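Local structure of transcriptional regulator (Streptococcus pneumoniae, 2GNP) at residues A[87-92]-A[146-151]; A[122-127]-A[208-213]; A[156-161]-A[188-193]. The protein is a putative transcriptional regulator whose Rossmann-like domain probably binds a sugar-type effector, although its function has not been established. One frame throughout, in Å; residues are numbered along the deposited sequence.

Contact 1 (A[87-92]-A[146-151]); sequences YPLAGG and NSWKDL
The indole of Trp-148 meets Pro-88 edge-on, while Ser-147 lies over a face of the Tyr-87 ring. The contact lies in a Rossmann-like alpha/beta domain, where strand 85-88 ends beside a turn in the end region of helix 142-147. Tyr-87 projects toward that turn, a type I beta turn from Ser-147 to Asp-150. Its ring is approached from above by CB of Ser-147, which stands 4.0 Å from the centroid of Tyr-87 and 23° off the ring normal, a CH-pi contact displaced toward CD2 and CE2. Ser-147 OG passes 3.4 Å from Tyr-87 CE2, but its polar partners are Asn-143 O and Lys-60 NZ. Just past the turn, Leu-151 brings its CD2 to the same tyrosine, 3.5 Å from Tyr-87 CD1.

Trp-148 CG sits anti to its carbonyl carbon (chi1 -73°), and this brings the pyrrole edge to the strand end. NE1 then donates to Pro-88 O over 2.7 Å, with an N-H...O angle of 171°. The acceptor lies practically in the indole plane and offers a lone pair in its own carbonyl plane, so the bond restrains the tilt of the ring and satisfies a buried indole nitrogen. Phe-141 packs against the same tryptophan, its ring steeply inclined. Leu-89 starts out heading away from the turn, yet its branch returns: CD2 is 4.2 Å from Trp-148 CD1 and presses on Leu-151 CD1 at 3.4 Å, closer than ordinary carbon contact.

Contact 2 (A[122-127]-A[208-213]); sequences ATIVQE and ERTIAI
Val-125 and Thr-210 form a single beta bridge between two irregular loops, their CA atoms 4.6 Å apart. Two backbone bonds flank the pair: Ile-211 N donates to Ile-124 O at 2.8 Å and Gln-126 N to Arg-209 O at 2.9 Å. Arg-209 adds a third link through its side chain. Bent at chi3 (51°), it turns NE onto Gln-126 O, 2.9 Å away, at the edge of the guanidinium and nearly in its plane; NH2 skims Val-125 CG1. The outer end of the group belongs to other partners, with NH1 in a salt bridge to Asp-177 and a hydrogen bond to Asn-205.

In the alpha/beta fold the bridge joins the loop before helix 129-136 to the one between helices 204-207 and 215-218. On one side of it, Ile-124 and Thr-210 lie side by side and point the same way, Ile-124 CD1 meeting Thr-210 CG2 at 3.6 Å, then Ala-212 CB at 4.0 Å. Ile-211 turns to the other residues of the first loop, its CG1 against Gln-126 CG and its CG2 near Ala-122 CB. A water donates to Ile-211 O at 2.9 Å and, weakly, to Ala-122 O.

Contact 3 (A[156-161]-A[188-193]); sequences VGIGDF and GEICCR
The carboxylate of Glu-189 is the flat group that reaches across to Gly-159: its OE2 comes within 3.4 Å of Gly-159 CA, while at OE1 the N-H of Cys-192 arrives on the anti side, 21° out of the carboxylate plane, in a 2.9 Å bond. The side chain doubles back to do this, CG lying between the backbone N and carbonyl carbon (chi1 76°) with a further bend at chi2. The ring of Phe-161, by contrast, leads away to helix 175-183 and a cation-pi contact with Lys-166.

In the backbone, Gly-159 and Glu-189 are an antiparallel hydrogen-bonded pair. Gly-159 N gives a 2.8 Å bond to Glu-189 O; the return bond, Glu-189 N to Gly-159 O, approaches from well above the carbonyl plane. Strand 188-190 thus adds an antiparallel member beside strand 153-160, whose other neighbours run parallel to it. Farther along, the backbones diverge, and a water donates to Gly-157 O while accepting from Cys-191 N, 2.8 Å from each. Apolar contacts continue there, Ile-190 CD1 touching Val-156 CG2 at 3.9 Å and lying alongside Ile-158 CG1.

Cys-191 and Cys-192 form the centre of a type I' turn between Ile-190 and Arg-193. The bond from Cys-192 N to OE1 thus links the buried Glu-189 carboxylate to the hairpin turn, which would restrain the carboxylate's rotation while its other oxygen packs against Gly-159.

From the N terminus the segments come in the order 87-92, 122-127, 146-151, 156-161, 188-193 and 208-213. Contact 1 closes the first loop, bringing the chain after helix 142-147 back to the end of strand 85-88. The loop of contact 2 opens within it at 122-127 and closes only at 208-213, so the two cross. Contact 3 follows contact 1 in series and lies wholly within the span of contact 2, joining two strands of the sheet. The second segment of contact 2 ties all three together: Leu-89 O of contact 1 probably bonds to Ile-213 N, and Ile-213 O probably receives Arg-193 NE from contact 3.

Contact 1 (A[87-92]-A[146-151])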
loop_
_atom_site.group_PDB
_atom_site.type_symbol
_atom_site.label_atom_id
_atom_site.label_comp_id
_atom_site.label_asym_id
_atom_site.label_seq_id
_atom_site.Cartn_x
_atom_site.Cartn_y
_atom_site.Cartn_z
ATOM N N TYR A 87 2.608 12.757 4.119
ATOM C CA TYR A 87 1.379 13.074 3.345
ATOM C C TYR A 87 0.533 11.791 3.316
ATOM O O TYR A 87 1.062 10.685 3.428
ATOM C CB TYR A 87 1.711 13.446 1.896
ATOM C CG TYR A 87 2.625 14.636 1.804
ATOM C CD1 TYR A 87 3.995 14.425 1.788
ATOM C CD2 TYR A 87 2.121 15.941 1.748
ATOM C CE1 TYR A 87 4.898 15.525 1.727
ATOM C CE2 TYR A 87 3.004 17.043 1.671
ATOM C CZ TYR A 87 4.389 16.786 1.682
ATOM O OH TYR A 87 5.262 17.862 1.629
ATOM N N PRO A 88 -0.805 11.950 3.164
ATOM C CA PRO A 88 -1.692 10.804 2.913
ATOM C C PRO A 88 -1.726 10.518 1.425
ATOM O O PRO A 88 -1.805 11.465 0.608
ATOM C CB PRO A 88 -3.086 11.319 3.390
ATOM C CG PRO A 88 -3.053 12.881 3.103
ATOM C CD PRO A 88 -1.494 13.228 3.323
ATOM N N LEU A 89 -1.664 9.236 1.077
ATOM C CA LEU A 89 -1.832 8.793 -0.315
ATOM C C LEU A 89 -3.335 8.591 -0.625
ATOM O O LEU A 89 -3.759 8.660 -1.800
ATOM C CB LEU A 89 -1.104 7.501 -0.592
ATOM C CG LEU A 89 0.440 7.647 -0.468
ATOM C CD1 LEU A 89 0.958 6.205 -0.453
ATOM C CD2 LEU A 89 1.007 8.494 -1.644
ATOM N N ALA A 90 -4.092 8.302 0.400
ATOM C CA ALA A 90 -5.490 7.938 0.283
ATOM C C ALA A 90 -6.029 7.802 1.712
ATOM O O ALA A 90 -5.293 7.351 2.619
ATOM C CB ALA A 90 -5.618 6.599 -0.471
ATOM N N GLY A 91 -7.296 8.155 1.875
ATOM C CA GLY A 91 -7.981 7.936 3.149
ATOM C C GLY A 91 -8.399 6.469 3.099
ATOM O O GLY A 91 -8.512 5.860 2.024
ATOM N N GLY A 92 -8.605 5.856 4.234
ATOM C CA GLY A 92 -9.063 4.487 4.115
ATOM C C GLY A 92 -10.566 4.507 4.081
ATOM O O GLY A 92 -11.176 5.567 3.988
ATOM N N ASN A 146 -0.175 18.363 -5.728
ATOM C CA ASN A 146 1.169 18.572 -6.273
ATOM C C ASN A 146 2.179 17.662 -5.590
ATOM O O ASN A 146 3.041 17.111 -6.230
ATOM C CB ASN A 146 1.594 20.025 -6.148
ATOM C CG ASN A 146 0.859 20.927 -7.163
ATOM O OD1 ASN A 146 0.321 20.424 -8.153
ATOM N ND2 ASN A 146 0.897 22.242 -6.943
ATOM N N SER A 147 2.034 17.526 -4.284
ATOM C CA SER A 147 2.910 16.677 -3.525
ATOM C C SER A 147 2.825 15.206 -3.955
ATOM O O SER A 147 3.833 14.504 -3.985
ATOM C CB SER A 147 2.709 16.882 -2.002
ATOM O OG SER A 147 3.183 18.177 -1.555
ATOM N N TRP A 148 1.631 14.725 -4.329
ATOM C CA TRP A 148 1.539 13.377 -4.905
ATOM C C TRP A 148 2.375 13.144 -6.155
ATOM O O TRP A 148 2.650 11.984 -6.495
ATOM C CB TRP A 148 0.080 13.051 -5.221
ATOM C CG TRP A 148 -0.821 12.768 -4.058
ATOM C CD1 TRP A 148 -0.459 12.319 -2.772
ATOM C CD2 TRP A 148 -2.241 12.776 -4.090
ATOM N NE1 TRP A 148 -1.565 12.120 -2.018
ATOM C CE2 TRP A 148 -2.688 12.402 -2.793
ATOM C CE3 TRP A 148 -3.205 13.115 -5.088
ATOM C CZ2 TRP A 148 -4.031 12.334 -2.455
ATOM C CZ3 TRP A 148 -4.571 13.047 -4.733
ATOM C CH2 TRP A 148 -4.968 12.660 -3.440
ATOM N N LYS A 149 2.753 14.229 -6.838
ATOM C CA LYS A 149 3.560 14.144 -8.054
ATOM C C LYS A 149 5.046 14.169 -7.780
ATOM O O LYS A 149 5.831 13.949 -8.696
ATOM C CB LYS A 149 3.151 15.210 -9.079
ATOM C CG LYS A 149 1.648 15.063 -9.459
ATOM C CD LYS A 149 1.128 16.186 -10.328
ATOM C CE LYS A 149 -0.300 15.915 -10.838
ATOM N NZ LYS A 149 -0.629 14.489 -11.285
ATOM N N ASP A 150 5.439 14.453 -6.544
ATOM C CA ASP A 150 6.860 14.488 -6.271
ATOM C C ASP A 150 7.287 13.890 -4.912
ATOM O O ASP A 150 8.263 14.338 -4.257
ATOM C CB ASP A 150 7.430 15.889 -6.548
ATOM C CG ASP A 150 7.302 16.776 -5.410
ATOM O OD1 ASP A 150 6.242 16.734 -4.755
ATOM O OD2 ASP A 150 8.302 17.489 -5.133
ATOM N N LEU A 151 6.592 12.817 -4.529
ATOM C CA LEU A 151 6.996 12.105 -3.312
ATOM C C LEU A 151 8.288 11.337 -3.534
ATOM O O LEU A 151 8.600 10.869 -4.636
ATOM C CB LEU A 151 5.941 11.111 -2.917
ATOM C CG LEU A 151 4.654 11.798 -2.425
ATOM C CD1 LEU A 151 3.665 10.628 -2.136
ATOM C CD2 LEU A 151 4.818 12.736 -1.221
#

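Contact 2 (A[122-127]-A[208-213])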
loop_
_atom_site.group_PDB
_atom_site.type_symbol
_atom_site.label_atom_id
_atom_site.label_comp_id
_atom_site.label_asym_id
_atom_site.label_seq_id
_atom_site.Cartn_x
_atom_site.Cartn_y
_atom_site.Cartn_z
ATOM N N ALA A 122 -10.835 14.782 3.192
ATOM C CA ALA A 122 -11.946 14.338 2.301
ATOM C C ALA A 122 -12.155 12.851 2.398
ATOM O O ALA A 122 -11.183 12.096 2.577
ATOM C CB ALA A 122 -11.655 14.712 0.856
ATOM N N THR A 123 -13.427 12.446 2.255
ATOM C CA THR A 123 -13.842 11.046 2.162
ATOM C C THR A 123 -13.282 10.405 0.890
ATOM O O THR A 123 -13.258 11.042 -0.181
ATOM C CB THR A 123 -15.403 11.004 2.090
ATOM O OG1 THR A 123 -15.936 11.600 3.291
ATOM C CG2 THR A 123 -15.890 9.619 2.007
ATOM N N ILE A 124 -12.837 9.162 1.016
ATOM C CA ILE A 124 -12.091 8.523 -0.072
ATOM C C ILE A 124 -12.916 8.391 -1.379
ATOM O O ILE A 124 -12.385 8.616 -2.448
ATOM C CB ILE A 124 -11.504 7.148 0.402
ATOM C CG1 ILE A 124 -10.745 6.415 -0.721
ATOM C CG2 ILE A 124 -12.583 6.274 0.982
ATOM C CD1 ILE A 124 -9.537 7.175 -1.258
ATOM N N VAL A 125 -14.204 8.047 -1.283
ATOM C CA VAL A 125 -15.047 7.915 -2.509
ATOM C C VAL A 125 -16.198 8.947 -2.445
ATOM O O VAL A 125 -16.994 8.945 -1.484
ATOM C CB VAL A 125 -15.683 6.481 -2.633
ATOM C CG1 VAL A 125 -16.669 6.433 -3.833
ATOM C CG2 VAL A 125 -14.590 5.387 -2.757
ATOM N N GLN A 126 -16.263 9.809 -3.469
ATOM C CA GLN A 126 -17.287 10.836 -3.534
ATOM C C GLN A 126 -18.453 10.236 -4.338
ATOM O O GLN A 126 -18.272 9.237 -5.075
ATOM C CB GLN A 126 -16.757 12.100 -4.217
ATOM C CG GLN A 126 -15.525 12.715 -3.550
ATOM C CD GLN A 126 -15.874 13.341 -2.225
ATOM O OE1 GLN A 126 -15.165 13.156 -1.208
ATOM N NE2 GLN A 126 -16.988 14.106 -2.200
ATOM N N GLU A 127 -19.625 10.863 -4.168
ATOM C CA GLU A 127 -20.880 10.526 -4.878
ATOM C C GLU A 127 -20.788 10.555 -6.406
ATOM O O GLU A 127 -21.357 9.699 -7.095
ATOM C CB GLU A 127 -21.988 11.467 -4.357
ATOM C CG GLU A 127 -22.354 11.192 -2.867
ATOM C CD GLU A 127 -22.847 12.414 -2.096
ATOM O OE1 GLU A 127 -24.084 12.553 -1.966
ATOM O OE2 GLU A 127 -22.017 13.236 -1.607
ATOM N N GLU A 208 -12.698 7.802 -11.128
ATOM C CA GLU A 208 -12.871 9.277 -11.235
ATOM C C GLU A 208 -13.581 9.920 -10.000
ATOM O O GLU A 208 -13.709 11.151 -9.882
ATOM C CB GLU A 208 -13.580 9.610 -12.608
ATOM C CG GLU A 208 -12.767 9.120 -13.799
ATOM C CD GLU A 208 -13.221 9.647 -15.170
ATOM O OE1 GLU A 208 -14.436 9.851 -15.334
ATOM O OE2 GLU A 208 -12.335 9.829 -16.052
ATOM N N ARG A 209 -14.041 9.106 -9.067
ATOM C CA ARG A 209 -14.742 9.571 -7.897
ATOM C C ARG A 209 -13.833 9.470 -6.644
ATOM O O ARG A 209 -14.289 9.797 -5.548
ATOM C CB ARG A 209 -15.998 8.723 -7.590
ATOM C CG ARG A 209 -17.241 9.024 -8.424
ATOM C CD ARG A 209 -18.207 7.809 -8.468
ATOM N NE ARG A 209 -18.568 7.210 -7.176
ATOM C CZ ARG A 209 -18.913 5.943 -7.031
ATOM N NH1 ARG A 209 -18.885 5.135 -8.082
ATOM N NH2 ARG A 209 -19.242 5.463 -5.840
ATOM N N THR A 210 -12.606 8.972 -6.854
ATOM C CA THR A 210 -11.748 8.576 -5.707
ATOM C C THR A 210 -10.699 9.680 -5.410
ATOM O O THR A 210 -10.040 10.203 -6.315
ATOM C CB THR A 210 -11.094 7.228 -6.001
ATOM O OG1 THR A 210 -12.137 6.263 -6.202
ATOM C CG2 THR A 210 -10.174 6.769 -4.827
ATOM N N ILE A 211 -10.589 10.000 -4.102
ATOM C CA ILE A 211 -9.728 11.067 -3.672
ATOM C C ILE A 211 -8.426 10.395 -3.201
ATOM O O ILE A 211 -8.204 10.169 -2.013
ATOM C CB ILE A 211 -10.341 11.944 -2.544
ATOM C CG1 ILE A 211 -11.680 12.551 -2.993
ATOM C CG2 ILE A 211 -9.352 13.087 -2.205
ATOM C CD1 ILE A 211 -11.600 13.369 -4.251
ATOM N N ALA A 212 -7.600 10.019 -4.159
ATOM C CA ALA A 212 -6.331 9.321 -3.849
ATOM C C ALA A 212 -5.314 9.604 -4.917
ATOM O O ALA A 212 -5.641 9.975 -6.047
ATOM C CB ALA A 212 -6.585 7.805 -3.823
ATOM N N ILE A 213 -4.049 9.382 -4.580
ATOM C CA ILE A 213 -3.001 9.398 -5.609
ATOM C C ILE A 213 -3.367 8.490 -6.772
ATOM O O ILE A 213 -3.948 7.455 -6.570
ATOM C CB ILE A 213 -1.633 9.021 -5.016
ATOM C CG1 ILE A 213 -0.481 9.315 -5.966
ATOM C CG2 ILE A 213 -1.601 7.561 -4.497
ATOM C CD1 ILE A 213 0.911 9.086 -5.255
HETATM O O HOH W 1 -9.207 10.027 0.665
#

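Contact 3 (A[156-161]-A[188-193])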
loop_
_atom_site.group_PDB
_atom_site.type_symbol
_atom_site.label_atom_id
_atom_site.label_comp_id
_atom_site.label_asym_id
_atom_site.label_seq_id
_atom_site.Cartn_x
_atom_site.Cartn_y
_atom_site.Cartn_z
ATOM N N VAL A 156 2.789 1.534 1.591
ATOM C CA VAL A 156 1.402 1.118 1.299
ATOM C C VAL A 156 1.171 -0.368 1.701
ATOM O O VAL A 156 2.100 -1.199 1.722
ATOM C CB VAL A 156 1.063 1.275 -0.209
ATOM C CG1 VAL A 156 1.272 2.716 -0.671
ATOM C CG2 VAL A 156 1.842 0.251 -1.089
ATOM N N GLY A 157 -0.052 -0.661 2.082
ATOM C CA GLY A 157 -0.515 -2.059 2.153
ATOM C C GLY A 157 -1.190 -2.403 0.809
ATOM O O GLY A 157 -1.344 -1.539 -0.077
ATOM N N ILE A 158 -1.607 -3.657 0.663
ATOM C CA ILE A 158 -2.314 -4.120 -0.552
ATOM C C ILE A 158 -3.531 -4.860 -0.037
ATOM O O ILE A 158 -3.403 -5.779 0.803
ATOM C CB ILE A 158 -1.436 -5.071 -1.427
ATOM C CG1 ILE A 158 -0.239 -4.290 -2.047
ATOM C CG2 ILE A 158 -2.318 -5.751 -2.534
ATOM C CD1 ILE A 158 0.863 -5.220 -2.683
ATOM N N GLY A 159 -4.715 -4.465 -0.528
ATOM C CA GLY A 159 -5.963 -5.143 -0.120
ATOM C C GLY A 159 -6.418 -6.164 -1.163
ATOM O O GLY A 159 -6.025 -6.103 -2.334
ATOM N N ASP A 160 -7.178 -7.160 -0.703
ATOM C CA ASP A 160 -7.696 -8.167 -1.623
ATOM C C ASP A 160 -9.174 -7.870 -1.864
ATOM O O ASP A 160 -9.706 -6.950 -1.247
ATOM C CB ASP A 160 -7.500 -9.607 -1.070
ATOM C CG ASP A 160 -8.227 -9.848 0.221
ATOM O OD1 ASP A 160 -7.552 -10.091 1.261
ATOM O OD2 ASP A 160 -9.468 -9.781 0.236
ATOM N N PHE A 161 -9.841 -8.636 -2.731
ATOM C CA PHE A 161 -11.239 -8.358 -3.021
ATOM C C PHE A 161 -12.044 -9.611 -2.718
ATOM O O PHE A 161 -13.082 -9.865 -3.340
ATOM C CB PHE A 161 -11.389 -7.920 -4.462
ATOM C CG PHE A 161 -12.622 -7.119 -4.729
ATOM C CD1 PHE A 161 -13.575 -7.589 -5.621
ATOM C CD2 PHE A 161 -12.842 -5.909 -4.087
ATOM C CE1 PHE A 161 -14.746 -6.825 -5.875
ATOM C CE2 PHE A 161 -13.986 -5.176 -4.331
ATOM C CZ PHE A 161 -14.928 -5.632 -5.241
ATOM N N GLY A 188 -8.069 -6.767 -6.350
ATOM C CA GLY A 188 -7.439 -6.155 -5.178
ATOM C C GLY A 188 -7.440 -4.647 -5.282
ATOM O O GLY A 188 -7.986 -4.042 -6.257
ATOM N N GLU A 189 -6.876 -4.026 -4.232
ATOM C CA GLU A 189 -6.704 -2.547 -4.233
ATOM C C GLU A 189 -5.403 -2.110 -3.620
ATOM O O GLU A 189 -4.812 -2.824 -2.804
ATOM C CB GLU A 189 -7.857 -1.743 -3.661
ATOM C CG GLU A 189 -8.086 -1.652 -2.146
ATOM C CD GLU A 189 -6.996 -1.098 -1.172
ATOM O OE1 GLU A 189 -6.277 -0.039 -1.286
ATOM O OE2 GLU A 189 -6.834 -1.816 -0.134
ATOM N N ILE A 190 -4.957 -0.949 -4.094
ATOM C CA ILE A 190 -3.772 -0.289 -3.546
ATOM C C ILE A 190 -4.084 1.188 -3.574
ATOM O O ILE A 190 -4.618 1.706 -4.554
ATOM C CB ILE A 190 -2.509 -0.707 -4.375
ATOM C CG1 ILE A 190 -1.199 -0.300 -3.671
ATOM C CG2 ILE A 190 -2.559 -0.172 -5.889
ATOM C CD1 ILE A 190 0.084 -0.932 -4.365
ATOM N N CYS A 191 -3.779 1.904 -2.481
ATOM C CA CYS A 191 -4.132 3.324 -2.376
ATOM C C CYS A 191 -5.624 3.574 -2.701
ATOM O O CYS A 191 -5.958 4.598 -3.258
ATOM C CB CYS A 191 -3.265 4.200 -3.257
ATOM S SG CYS A 191 -1.544 4.197 -2.667
ATOM N N CYS A 192 -6.452 2.609 -2.351
ATOM C CA CYS A 192 -7.891 2.671 -2.519
ATOM C C CYS A 192 -8.354 2.671 -3.980
ATOM O O CYS A 192 -9.490 3.073 -4.268
ATOM C CB CYS A 192 -8.432 3.896 -1.721
ATOM S SG CYS A 192 -8.071 3.733 0.065
ATOM N N ARG A 193 -7.497 2.197 -4.871
ATOM C CA ARG A 193 -7.822 1.996 -6.303
ATOM C C ARG A 193 -7.847 0.532 -6.602
ATOM O O ARG A 193 -6.976 -0.215 -6.148
ATOM C CB ARG A 193 -6.923 2.780 -7.223
ATOM C CG ARG A 193 -7.153 4.301 -6.963
ATOM C CD ARG A 193 -6.147 5.074 -7.801
ATOM N NE ARG A 193 -6.290 6.527 -7.645
ATOM C CZ ARG A 193 -7.297 7.233 -8.144
ATOM N NH1 ARG A 193 -8.270 6.599 -8.847
ATOM N NH2 ARG A 193 -7.375 8.566 -7.943
HETATM O O HOH W 2 -3.109 0.658 -0.056
#